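Local coordinates for pectate lyase (Cellvibrio cellulosa, PDB 1GXM), which cleaves polygalacturonic acid (pectate) by anti-beta-elimination, this chain being the catalytic module of a longer, multi-domain polysaccharide lyase of family 10, at residues L14-P20 / F325-Y331; L223-M227 / A238-V243; P20-L25 / Y139-V143; F132-A138 / E218-V222. One frame throughout, in Å; residues are numbered along the deposited sequence. Where two conformers were deposited one is given.

Contact 1: L14-P20 / F325-Y331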
loop_
_atom_site.group_PDB
_atom_site.type_symbol
_atom_site.label_atom_id
_atom_site.label_comp_id
_atom_site.label_asym_id
_atom_site.label_seq_id
_atom_site.Cartn_x
_atom_site.Cartn_y
_atom_site.Cartn_z
ATOM N N LEU A 14 -4.211 0.406 -18.945
ATOM C CA LEU A 14 -3.030 -0.442 -18.994
ATOM C C LEU A 14 -3.392 -1.854 -18.609
ATOM O O LEU A 14 -4.345 -2.087 -17.861
ATOM C CB LEU A 14 -1.983 0.078 -18.007
ATOM C CG LEU A 14 -1.506 1.494 -18.280
ATOM C CD1 LEU A 14 -0.632 1.977 -17.134
ATOM C CD2 LEU A 14 -0.764 1.549 -19.609
ATOM N N THR A 15 -2.603 -2.805 -19.093
ATOM C CA THR A 15 -2.766 -4.186 -18.676
ATOM C C THR A 15 -2.590 -4.331 -17.170
ATOM O O THR A 15 -1.808 -3.617 -16.548
ATOM C CB THR A 15 -1.782 -5.103 -19.422
ATOM O OG1 THR A 15 -2.067 -6.468 -19.102
ATOM C CG2 THR A 15 -0.336 -4.885 -18.964
ATOM N N LEU A 16 -3.336 -5.258 -16.597
ATOM C CA LEU A 16 -3.163 -5.624 -15.206
ATOM C C LEU A 16 -2.166 -6.771 -15.066
ATOM O O LEU A 16 -1.779 -7.125 -13.956
ATOM C CB LEU A 16 -4.503 -6.008 -14.588
ATOM C CG LEU A 16 -5.517 -4.867 -14.462
ATOM C CD1 LEU A 16 -6.880 -5.435 -14.056
ATOM C CD2 LEU A 16 -5.059 -3.782 -13.480
ATOM N N ASP A 17 -1.759 -7.348 -16.193
ATOM C CA ASP A 17 -0.766 -8.415 -16.190
ATOM C C ASP A 17 0.604 -7.873 -15.791
ATOM O O ASP A 17 1.202 -7.088 -16.517
ATOM C CB ASP A 17 -0.668 -9.067 -17.571
ATOM C CG ASP A 17 0.244 -10.292 -17.576
ATOM O OD1 ASP A 17 0.143 -11.094 -16.634
ATOM O OD2 ASP A 17 1.087 -10.536 -18.475
ATOM N N GLY A 18 1.092 -8.323 -14.641
ATOM C CA GLY A 18 2.334 -7.841 -14.059
ATOM C C GLY A 18 2.186 -6.677 -13.084
ATOM O O GLY A 18 3.156 -6.199 -12.532
ATOM N N ASN A 19 0.967 -6.202 -12.887
ATOM C CA ASN A 19 0.762 -5.073 -11.997
ATOM C C ASN A 19 0.867 -5.555 -10.557
ATOM O O ASN A 19 0.132 -6.449 -10.155
ATOM C CB ASN A 19 -0.593 -4.437 -12.255
ATOM C CG ASN A 19 -0.859 -3.260 -11.342
ATOM O OD1 ASN A 19 -0.869 -3.398 -10.126
ATOM N ND2 ASN A 19 -1.095 -2.096 -11.932
ATOM N N PRO A 20 1.801 -5.015 -9.785
ATOM C CA PRO A 20 2.024 -5.511 -8.422
ATOM C C PRO A 20 0.789 -5.517 -7.527
ATOM O O PRO A 20 0.611 -6.409 -6.696
ATOM C CB PRO A 20 3.090 -4.558 -7.877
ATOM C CG PRO A 20 3.802 -4.104 -9.056
ATOM C CD PRO A 20 2.804 -3.998 -10.149
ATOM N N PHE A 325 7.754 -3.293 -14.914
ATOM C CA PHE A 325 6.354 -3.219 -15.325
ATOM C C PHE A 325 6.131 -1.984 -16.174
ATOM O O PHE A 325 5.493 -2.070 -17.232
ATOM C CB PHE A 325 5.430 -3.203 -14.113
ATOM C CG PHE A 325 3.978 -3.149 -14.466
ATOM C CD1 PHE A 325 3.415 -4.122 -15.261
ATOM C CD2 PHE A 325 3.183 -2.124 -14.014
ATOM C CE1 PHE A 325 2.078 -4.066 -15.595
ATOM C CE2 PHE A 325 1.852 -2.082 -14.331
ATOM C CZ PHE A 325 1.307 -3.043 -15.130
ATOM N N ALA A 326 6.668 -0.846 -15.752
ATOM C CA ALA A 326 6.575 0.364 -16.556
ATOM C C ALA A 326 7.174 0.163 -17.941
ATOM O O ALA A 326 6.633 0.636 -18.920
ATOM C CB ALA A 326 7.246 1.501 -15.876
ATOM N N GLN A 327 8.292 -0.544 -18.016
ATOM C CA GLN A 327 8.946 -0.803 -19.299
ATOM C C GLN A 327 7.997 -1.604 -20.189
ATOM O O GLN A 327 7.834 -1.305 -21.368
ATOM C CB GLN A 327 10.259 -1.561 -19.090
ATOM C CG GLN A 327 11.126 -1.662 -20.356
ATOM C CD GLN A 327 10.761 -2.821 -21.280
ATOM O OE1 GLN A 327 9.877 -3.640 -20.975
ATOM N NE2 GLN A 327 11.448 -2.897 -22.419
ATOM N N LYS A 328 7.388 -2.631 -19.612
ATOM C CA LYS A 328 6.460 -3.519 -20.309
ATOM C C LYS A 328 5.326 -2.712 -20.961
ATOM O O LYS A 328 4.938 -2.979 -22.105
ATOM C CB LYS A 328 5.899 -4.544 -19.311
ATOM C CG LYS A 328 5.005 -5.690 -19.847
ATOM C CD LYS A 328 4.093 -6.199 -18.693
ATOM C CE LYS A 328 3.984 -7.707 -18.552
ATOM N NZ LYS A 328 2.658 -8.229 -18.997
ATOM N N VAL A 329 4.797 -1.720 -20.247
ATOM C CA VAL A 329 3.644 -0.948 -20.734
ATOM C C VAL A 329 4.023 0.344 -21.462
ATOM O O VAL A 329 3.136 1.105 -21.865
ATOM C CB VAL A 329 2.639 -0.618 -19.605
ATOM C CG1 VAL A 329 2.198 -1.868 -18.896
ATOM C CG2 VAL A 329 3.219 0.394 -18.615
ATOM N N GLY A 330 5.315 0.607 -21.629
ATOM C CA GLY A 330 5.789 1.764 -22.386
ATOM C C GLY A 330 5.905 3.071 -21.608
ATOM O O GLY A 330 5.947 4.156 -22.186
ATOM N N TYR A 331 5.963 2.974 -20.285
ATOM C CA TYR A 331 6.060 4.142 -19.405
ATOM C C TYR A 331 7.475 4.458 -18.927
ATOM O O TYR A 331 7.670 5.339 -18.079
ATOM C CB TYR A 331 5.148 3.941 -18.195
ATOM C CG TYR A 331 3.731 4.431 -18.391
ATOM C CD1 TYR A 331 3.137 4.512 -19.654
ATOM C CD2 TYR A 331 2.981 4.794 -17.308
ATOM C CE1 TYR A 331 1.833 4.970 -19.790
ATOM C CE2 TYR A 331 1.706 5.225 -17.429
ATOM C CZ TYR A 331 1.128 5.323 -18.669
ATOM O OH TYR A 331 -0.159 5.775 -18.739
#

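Contact 2: L223-M227 / A238-V243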
loop_
_atom_site.group_PDB
_atom_site.type_symbol
_atom_site.label_atom_id
_atom_site.label_comp_id
_atom_site.label_asym_id
_atom_site.label_seq_id
_atom_site.Cartn_x
_atom_site.Cartn_y
_atom_site.Cartn_z
ATOM N N LEU A 223 2.174 3.716 -7.276
ATOM C CA LEU A 223 2.271 3.709 -8.731
ATOM C C LEU A 223 1.492 2.560 -9.353
ATOM O O LEU A 223 0.802 2.722 -10.344
ATOM C CB LEU A 223 3.725 3.679 -9.172
ATOM C CG LEU A 223 4.467 4.961 -8.848
ATOM C CD1 LEU A 223 5.977 4.778 -9.012
ATOM C CD2 LEU A 223 4.011 6.137 -9.689
ATOM N N ALA A 224 1.593 1.394 -8.754
ATOM C CA ALA A 224 0.883 0.235 -9.258
ATOM C C ALA A 224 -0.622 0.508 -9.217
ATOM O O ALA A 224 -1.338 0.228 -10.177
ATOM C CB ALA A 224 1.234 -0.978 -8.442
ATOM N N PHE A 225 -1.120 1.058 -8.118
ATOM C CA PHE A 225 -2.527 1.430 -8.065
ATOM C C PHE A 225 -2.887 2.437 -9.155
ATOM O O PHE A 225 -3.889 2.281 -9.841
ATOM C CB PHE A 225 -2.931 2.013 -6.717
ATOM C CG PHE A 225 -4.242 2.693 -6.792
ATOM C CD1 PHE A 225 -5.397 1.962 -6.978
ATOM C CD2 PHE A 225 -4.304 4.068 -6.825
ATOM C CE1 PHE A 225 -6.608 2.612 -7.164
ATOM C CE2 PHE A 225 -5.495 4.706 -7.020
ATOM C CZ PHE A 225 -6.648 3.972 -7.166
ATOM N N LEU A 226 -2.095 3.481 -9.306
ATOM C CA LEU A 226 -2.385 4.472 -10.340
ATOM C C LEU A 226 -2.436 3.858 -11.709
ATOM O O LEU A 226 -3.237 4.283 -12.537
ATOM C CB LEU A 226 -1.394 5.619 -10.319
ATOM C CG LEU A 226 -1.525 6.579 -9.149
ATOM C CD1 LEU A 226 -0.368 7.577 -9.256
ATOM C CD2 LEU A 226 -2.859 7.300 -9.094
ATOM N N MET A 227 -1.612 2.852 -11.945
ATOM C CA MET A 227 -1.554 2.176 -13.212
ATOM C C MET A 227 -2.776 1.286 -13.473
ATOM O O MET A 227 -2.934 0.822 -14.598
ATOM C CB MET A 227 -0.250 1.396 -13.325
ATOM C CG MET A 227 0.921 2.319 -13.498
ATOM S SD MET A 227 2.512 1.539 -13.376
ATOM C CE MET A 227 2.839 1.079 -15.063
ATOM N N ALA A 238 1.719 11.635 -13.754
ATOM C CA ALA A 238 2.068 11.270 -12.378
ATOM C C ALA A 238 2.830 9.961 -12.343
ATOM O O ALA A 238 3.809 9.813 -11.629
ATOM C CB ALA A 238 0.813 11.157 -11.510
ATOM N N VAL A 239 2.340 8.976 -13.073
ATOM C CA VAL A 239 2.950 7.675 -13.082
ATOM C C VAL A 239 4.311 7.755 -13.734
ATOM O O VAL A 239 5.270 7.223 -13.223
ATOM C CB VAL A 239 2.090 6.635 -13.789
ATOM C CG1 VAL A 239 2.843 5.313 -13.918
ATOM C CG2 VAL A 239 0.802 6.438 -13.026
ATOM N N ARG A 240 4.395 8.394 -14.880
ATOM C CA ARG A 240 5.678 8.513 -15.560
ATOM C C ARG A 240 6.676 9.228 -14.677
ATOM O O ARG A 240 7.846 8.851 -14.637
ATOM C CB ARG A 240 5.546 9.247 -16.879
ATOM C CG ARG A 240 4.913 8.426 -17.944
ATOM C CD ARG A 240 4.786 9.208 -19.239
ATOM N NE ARG A 240 4.261 8.421 -20.340
ATOM C CZ ARG A 240 4.970 7.597 -21.091
ATOM N NH1 ARG A 240 6.268 7.428 -20.866
ATOM N NH2 ARG A 240 4.372 6.937 -22.074
ATOM N N ALA A 241 6.246 10.234 -13.928
ATOM C CA ALA A 241 7.171 10.944 -13.054
ATOM C C ALA A 241 7.628 10.040 -11.922
ATOM O O ALA A 241 8.792 10.029 -11.563
ATOM C CB ALA A 241 6.530 12.169 -12.479
ATOM N N GLY A 242 6.727 9.274 -11.337
ATOM C CA GLY A 242 7.118 8.385 -10.251
ATOM C C GLY A 242 8.057 7.281 -10.714
ATOM O O GLY A 242 9.032 6.924 -10.048
ATOM N N VAL A 243 7.772 6.728 -11.873
ATOM C CA VAL A 243 8.618 5.695 -12.434
ATOM C C VAL A 243 9.986 6.278 -12.788
ATOM O O VAL A 243 11.014 5.660 -12.542
ATOM C CB VAL A 243 7.972 5.059 -13.673
ATOM C CG1 VAL A 243 8.979 4.226 -14.449
ATOM C CG2 VAL A 243 6.753 4.248 -13.257
#

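Contact 3: P20-L25 / Y139-V143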
loop_
_atom_site.group_PDB
_atom_site.type_symbol
_atom_site.label_atom_id
_atom_site.label_comp_id
_atom_site.label_asym_id
_atom_site.label_seq_id
_atom_site.Cartn_x
_atom_site.Cartn_y
_atom_site.Cartn_z
ATOM N N PRO A 20 1.801 -5.015 -9.785
ATOM C CA PRO A 20 2.024 -5.511 -8.422
ATOM C C PRO A 20 0.789 -5.517 -7.527
ATOM O O PRO A 20 0.611 -6.409 -6.696
ATOM C CB PRO A 20 3.090 -4.558 -7.877
ATOM C CG PRO A 20 3.802 -4.104 -9.056
ATOM C CD PRO A 20 2.804 -3.998 -10.149
ATOM N N ALA A 21 -0.040 -4.488 -7.650
ATOM C CA ALA A 21 -1.249 -4.396 -6.840
ATOM C C ALA A 21 -2.270 -5.461 -7.239
ATOM O O ALA A 21 -2.902 -6.077 -6.395
ATOM C CB ALA A 21 -1.836 -3.010 -6.964
ATOM N N ALA A 22 -2.427 -5.674 -8.532
ATOM C CA ALA A 22 -3.301 -6.715 -9.028
ATOM C C ALA A 22 -2.777 -8.092 -8.609
ATOM O O ALA A 22 -3.556 -8.985 -8.257
ATOM C CB ALA A 22 -3.385 -6.648 -10.534
ATOM N N ASN A 23 -1.463 -8.271 -8.645
ATOM C CA ASN A 23 -0.870 -9.536 -8.229
ATOM C C ASN A 23 -1.165 -9.768 -6.745
ATOM O O ASN A 23 -1.513 -10.875 -6.317
ATOM C CB ASN A 23 0.631 -9.537 -8.454
ATOM C CG ASN A 23 1.030 -9.725 -9.907
ATOM O OD1 ASN A 23 2.186 -9.476 -10.273
ATOM N ND2 ASN A 23 0.109 -10.171 -10.727
ATOM N N TRP A 24 -1.022 -8.726 -5.939
ATOM C CA TRP A 24 -1.327 -8.846 -4.528
ATOM C C TRP A 24 -2.783 -9.285 -4.329
ATOM O O TRP A 24 -3.093 -10.176 -3.529
ATOM C CB TRP A 24 -1.061 -7.522 -3.773
ATOM C CG TRP A 24 -1.691 -7.593 -2.456
ATOM C CD1 TRP A 24 -1.182 -8.187 -1.345
ATOM C CD2 TRP A 24 -3.004 -7.179 -2.135
ATOM N NE1 TRP A 24 -2.109 -8.156 -0.341
ATOM C CE2 TRP A 24 -3.238 -7.539 -0.800
ATOM C CE3 TRP A 24 -4.025 -6.515 -2.838
ATOM C CZ2 TRP A 24 -4.442 -7.276 -0.159
ATOM C CZ3 TRP A 24 -5.217 -6.253 -2.187
ATOM C CH2 TRP A 24 -5.412 -6.643 -0.878
ATOM N N LEU A 25 -3.695 -8.652 -5.045
ATOM C CA LEU A 25 -5.117 -8.905 -4.835
ATOM C C LEU A 25 -5.445 -10.339 -5.245
ATOM O O LEU A 25 -6.131 -11.079 -4.548
ATOM C CB LEU A 25 -5.942 -7.923 -5.637
ATOM C CG LEU A 25 -7.447 -7.921 -5.351
ATOM C CD1 LEU A 25 -8.027 -6.532 -5.590
ATOM C CD2 LEU A 25 -8.173 -8.962 -6.217
ATOM N N TYR A 139 -3.470 -0.452 -1.749
ATOM C CA TYR A 139 -4.070 -1.752 -2.009
ATOM C C TYR A 139 -5.529 -1.734 -1.589
ATOM O O TYR A 139 -6.326 -2.414 -2.200
ATOM C CB TYR A 139 -3.285 -2.894 -1.364
ATOM C CG TYR A 139 -1.974 -3.223 -2.058
ATOM C CD1 TYR A 139 -1.454 -2.447 -3.102
ATOM C CD2 TYR A 139 -1.231 -4.300 -1.619
ATOM C CE1 TYR A 139 -0.231 -2.768 -3.698
ATOM C CE2 TYR A 139 -0.030 -4.619 -2.201
ATOM C CZ TYR A 139 0.467 -3.844 -3.243
ATOM O OH TYR A 139 1.673 -4.164 -3.826
ATOM N N ALA A 140 -5.890 -0.932 -0.594
ATOM C CA ALA A 140 -7.309 -0.733 -0.264
ATOM C C ALA A 140 -8.051 -0.128 -1.448
ATOM O O ALA A 140 -9.154 -0.539 -1.780
ATOM C CB ALA A 140 -7.471 0.128 0.936
ATOM N N LEU A 141 -7.450 0.870 -2.073
ATOM C CA LEU A 141 -8.059 1.475 -3.245
ATOM C C LEU A 141 -8.142 0.488 -4.382
ATOM O O LEU A 141 -9.074 0.525 -5.166
ATOM C CB LEU A 141 -7.324 2.739 -3.686
ATOM C CG LEU A 141 -7.395 3.884 -2.696
ATOM C CD1 LEU A 141 -6.523 5.004 -3.155
ATOM C CD2 LEU A 141 -8.822 4.368 -2.527
ATOM N N THR A 142 -7.151 -0.381 -4.502
ATOM C CA THR A 142 -7.152 -1.411 -5.531
ATOM C C THR A 142 -8.333 -2.351 -5.317
ATOM O O THR A 142 -9.046 -2.699 -6.259
ATOM C CB THR A 142 -5.839 -2.187 -5.514
ATOM O OG1 THR A 142 -4.760 -1.296 -5.839
ATOM C CG2 THR A 142 -5.793 -3.271 -6.606
ATOM N N VAL A 143 -8.558 -2.757 -4.077
ATOM C CA VAL A 143 -9.701 -3.618 -3.768
ATOM C C VAL A 143 -10.989 -2.911 -4.180
ATOM O O VAL A 143 -11.856 -3.498 -4.850
ATOM C CB VAL A 143 -9.755 -3.984 -2.283
ATOM C CG1 VAL A 143 -11.046 -4.711 -1.977
ATOM C CG2 VAL A 143 -8.568 -4.837 -1.895
#

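Contact 4: F132-A138 / E218-V222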
loop_
_atom_site.group_PDB
_atom_site.type_symbol
_atom_site.label_atom_id
_atom_site.label_comp_id
_atom_site.label_asym_id
_atom_site.label_seq_id
_atom_site.Cartn_x
_atom_site.Cartn_y
_atom_site.Cartn_z
ATOM N N PHE A 132 0.095 5.129 3.374
ATOM C CA PHE A 132 0.608 4.306 2.300
ATOM C C PHE A 132 1.424 3.147 2.816
ATOM O O PHE A 132 1.570 2.154 2.140
ATOM C CB PHE A 132 1.421 5.133 1.316
ATOM C CG PHE A 132 0.620 6.201 0.651
ATOM C CD1 PHE A 132 -0.444 5.871 -0.157
ATOM C CD2 PHE A 132 0.900 7.541 0.831
ATOM C CE1 PHE A 132 -1.189 6.837 -0.775
ATOM C CE2 PHE A 132 0.142 8.504 0.223
ATOM C CZ PHE A 132 -0.890 8.153 -0.587
ATOM N N ASN A 133 1.896 3.261 4.045
ATOM C CA ASN A 133 2.646 2.234 4.724
ATOM C C ASN A 133 2.037 0.871 4.555
ATOM O O ASN A 133 0.836 0.698 4.673
ATOM C CB ASN A 133 2.702 2.559 6.214
ATOM C CG ASN A 133 3.744 1.769 6.928
ATOM O OD1 ASN A 133 4.933 1.984 6.724
ATOM N ND2 ASN A 133 3.326 0.858 7.780
ATOM N N ASP A 134 2.901 -0.105 4.298
ATOM C CA ASP A 134 2.497 -1.493 4.093
ATOM C C ASP A 134 1.454 -1.640 3.000
ATOM O O ASP A 134 0.581 -2.491 3.051
ATOM C CB ASP A 134 1.966 -2.092 5.389
ATOM C CG ASP A 134 2.337 -3.561 5.503
ATOM O OD1 ASP A 134 1.861 -4.218 6.437
ATOM O OD2 ASP A 134 3.096 -4.136 4.690
ATOM N N ASN A 135 1.562 -0.797 1.990
ATOM C CA ASN A 135 0.654 -0.774 0.857
ATOM C C ASN A 135 -0.803 -0.569 1.244
ATOM O O ASN A 135 -1.687 -0.894 0.477
ATOM C CB ASN A 135 0.816 -2.052 0.025
ATOM C CG ASN A 135 2.148 -2.142 -0.614
ATOM O OD1 ASN A 135 2.653 -1.153 -1.165
ATOM N ND2 ASN A 135 2.747 -3.325 -0.561
ATOM N N GLY A 136 -1.052 0.022 2.403
ATOM C CA GLY A 136 -2.406 0.072 2.918
ATOM C C GLY A 136 -3.368 0.833 2.021
ATOM O O GLY A 136 -4.323 0.288 1.486
ATOM N N MET A 137 -3.124 2.122 1.854
ATOM C CA MET A 137 -4.045 2.915 1.078
ATOM C C MET A 137 -4.096 2.451 -0.373
ATOM O O MET A 137 -5.165 2.358 -0.960
ATOM C CB MET A 137 -3.704 4.392 1.162
ATOM C CG MET A 137 -4.648 5.267 0.388
ATOM S SD MET A 137 -4.498 6.987 0.865
ATOM C CE MET A 137 -5.490 7.706 -0.397
ATOM N N ALA A 138 -2.944 2.200 -0.974
ATOM C CA ALA A 138 -2.922 1.840 -2.372
ATOM C C ALA A 138 -3.654 0.535 -2.612
ATOM O O ALA A 138 -4.393 0.409 -3.581
ATOM C CB ALA A 138 -1.503 1.742 -2.892
ATOM N N GLU A 218 7.124 2.238 -0.329
ATOM C CA GLU A 218 5.669 2.323 -0.483
ATOM C C GLU A 218 5.246 2.967 -1.776
ATOM O O GLU A 218 4.108 2.805 -2.195
ATOM C CB GLU A 218 5.016 3.061 0.696
ATOM C CG GLU A 218 5.405 2.525 2.058
ATOM C CD GLU A 218 5.048 1.074 2.296
ATOM O OE1 GLU A 218 4.335 0.452 1.495
ATOM O OE2 GLU A 218 5.472 0.572 3.339
ATOM N N SER A 219 6.144 3.691 -2.419
ATOM C CA SER A 219 5.752 4.402 -3.618
ATOM C C SER A 219 5.506 3.453 -4.782
ATOM O O SER A 219 4.776 3.792 -5.682
ATOM C CB SER A 219 6.773 5.456 -3.961
ATOM O OG SER A 219 6.725 6.489 -3.006
ATOM N N VAL A 220 6.061 2.246 -4.731
ATOM C CA VAL A 220 5.827 1.229 -5.757
ATOM C C VAL A 220 4.343 0.905 -5.853
ATOM O O VAL A 220 3.738 0.954 -6.922
ATOM C CB VAL A 220 6.589 -0.056 -5.428
ATOM C CG1 VAL A 220 6.249 -1.167 -6.412
ATOM C CG2 VAL A 220 8.088 0.213 -5.384
ATOM N N GLY A 221 3.736 0.604 -4.713
ATOM C CA GLY A 221 2.344 0.216 -4.698
ATOM C C GLY A 221 1.433 1.349 -5.101
ATOM O O GLY A 221 0.374 1.126 -5.683
ATOM N N VAL A 222 1.809 2.570 -4.757
ATOM C CA VAL A 222 0.999 3.725 -5.153
ATOM C C VAL A 222 0.999 3.825 -6.677
ATOM O O VAL A 222 -0.031 4.004 -7.311
ATOM C CB VAL A 222 1.531 5.021 -4.542
ATOM C CG1 VAL A 222 0.695 6.194 -5.023
ATOM C CG2 VAL A 222 1.496 4.972 -3.026
HETATM O O HOH W 1 1.845 1.406 -1.652
HETATM O O HOH W 2 4.918 -0.697 -2.448
#

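Contact 1: L14-P20 / F325-Y331
The ammonium nitrogen of Lys-328 grips Asp-17 twice: NZ lies 2.8 Å from Asp-17 OD2 in a salt bridge and also donates to the backbone, with NZ to Asp-17 O at 3.1 Å. Both acceptors belong to a type II beta turn, Leu-16 to Asn-19, which faces the last turn of helix 318-329. Neither oxygen is approached in its own plane; NZ stands 60° out of the carbonyl plane of Asp-17, and the lysine chain bends near its end to get there. Just before the turn, Thr-15 OG1 accepts from Asp-17 N, an ST turn that overlaps its start.

Phe-325 lies against the backbone of residues 15 to 19, its ring carried there by an extended first torsion (chi1 -179°). Gly-18 O and Asn-19 N are over one face, and Asn-19 CA, 3.9 Å from the Phe-325 ring centroid, makes a CH-pi contact. Asp-17 O and Thr-15 O lie at the edge near the ring plane, Thr-15 O being 3.5 Å from Phe-325 CZ. Asn-19 is also the N-cap of helix 20-28: its OD1 accepts from Ala-22 N, and its ND2 is held by Ala-224 O of a third helix.

Farther along, helix 318-329 closes with a Schellman motif at Gly-330, and around it the two branches of Leu-14 part company. Leu-14 CD2 packs 4.0 Å from Val-329 CB, and Leu-14 CD1 approaches Tyr-331 CE2 at the same distance.

Contact 2: L223-M227 / A238-V243
Ala-238 and Leu-226 open a wholly apolar interface within a helix-loop-helix unit, in which helix 219-226 and the next helix along the chain, 233-246, pack together. The Ala-238 methyl makes only a loose contact, its CB 4.4 Å from Leu-226 CD1.

One residue on, Val-239 lies at the middle of the interface and divides its methyls between two partners. The Val-239 and Leu-226 side chains run antiparallel past one another, with Val-239 CG2 3.6 Å from Leu-226 CB. The other branch, set trans to the amide nitrogen (chi1 173°), serves Met-227: Val-239 CG1 is 3.6 Å from Met-227 CG and 3.8 Å from Met-227 SD. Beyond that point the methionine chain bends at its thioether toward helix 318-329, where it touches Phe-325 and Val-329.

At Gly-242 the bare backbone admits Leu-223. Leu-223 CD2 is 3.9 Å from both Gly-242 CA and Val-239 CA, its methyl resting against the backbone where glycine has no side chain. Val-243 finishes the row; its CG2 stands 4.3 Å from Leu-223 CD1, the methyl that also reaches Gly-242 C at 3.7 Å.

Contact 3: P20-L25 / Y139-V143
The indole of Trp-24 carries the ring of Tyr-139 over one face, while at its edge, in plane, lie Val-143 CG2 and the carbonyl oxygen of Ala-21. The two aromatic groups form an offset stack: the Trp-24 five-membered ring and the Tyr-139 ring have centroids 4.6 Å apart and planes inclined by 28°. Because of the tilt, one side of the tyrosine presses closest, Tyr-139 CD2 being 3.4 Å from Trp-24 CG. The tyrosine's CB covers the six-membered ring from the same side, a CH-pi contact in which Tyr-139 CB is 4.1 Å from the centroid of that Trp-24 ring. At the far end of the indole, Val-143 CG2 meets Trp-24 CZ3 at 3.6 Å.

A first torsion of 166° sends the indole across to the partner helix. This is the packing of two steeply crossed helices, joining the N-terminal helix 20-28 to helix 136-148 in the interior; the axes of segments 20-25 and 139-143 approach to 9.9 Å and cross at -71°. Beside the tyrosine, Ala-21 CB fits between Tyr-139 CE1 and Thr-142 OG1, 3.6 Å from each, and Leu-25 CD1 packs on Val-143 CA.

The Thr-142 hydroxyl bonds to Ala-138 O in its own helix. Cohesion between the two segments therefore rests on ring stacking and close-fitting surfaces, without directed polar bonds.

Contact 4: F132-A138 / E218-V222
Glu-218 turns its carboxylate broadside to the loop that leads into helix 136-148, so that two successive backbone N-H groups meet it from above its plane. Asp-134 N donates to Glu-218 OE2 at 2.8 Å, 56° out of the carboxylate plane, and Asn-135 N donates to Glu-218 OE1 at 3.1 Å. A bend at the glutamate's second torsion (chi2 -60°) brings the group alongside the peptides.

The Asn-135 amide stands nearly perpendicular to that carboxylate, with planes 82° apart, and turns its oxygen to solvent held between the segments. Two waters donate to Asn-135 OD1; one goes on to Glu-218 O, 2.7 Å away, and the other accepts from Gly-221 N at 2.9 Å.

Next to the polar group, the contact is apolar. The Val-222 side chain comes in squarely across that of Phe-132, Val-222 CG2 being 3.6 Å from Phe-132 CD1. Ala-138 presses on bare backbone, its CB 3.4 Å from Gly-221 O.

Asp-134 and Asn-135 both have left-handed backbone angles, and the paired bonds to Glu-218 are consistent with holding that conformation in place. A side-chain carboxylate thus accepts from consecutive N-H groups just before a helix, Asn-135 holding the N-cap position, and ties helices 136-148 and 219-226 at the core of the pectic acid lyase family domain, in which helix outweighs strand.

Helix 219-226 serves both contact 2, with its C-terminal part, and contact 4, with its start, about 12 Å apart between centres, while contacts 3 and 4 share helix 136-148. Contact 1 and contact 3 meet at Pro-20, where the N-terminal loop becomes helix 20-28. The chemistry follows depth only in part. Contact 4, close to the middle of the chain, mixes buried charge, water and packing; contacts 2 and 3, both buried, depend on apolar or aromatic surfaces. Contact 1 lies nearer the surface and adds a salt bridge. Packing also joins contacts: Phe-225 meets Thr-142, between contacts 2 and 3, and Tyr-331 meets Val-239, between contacts 1 and 2.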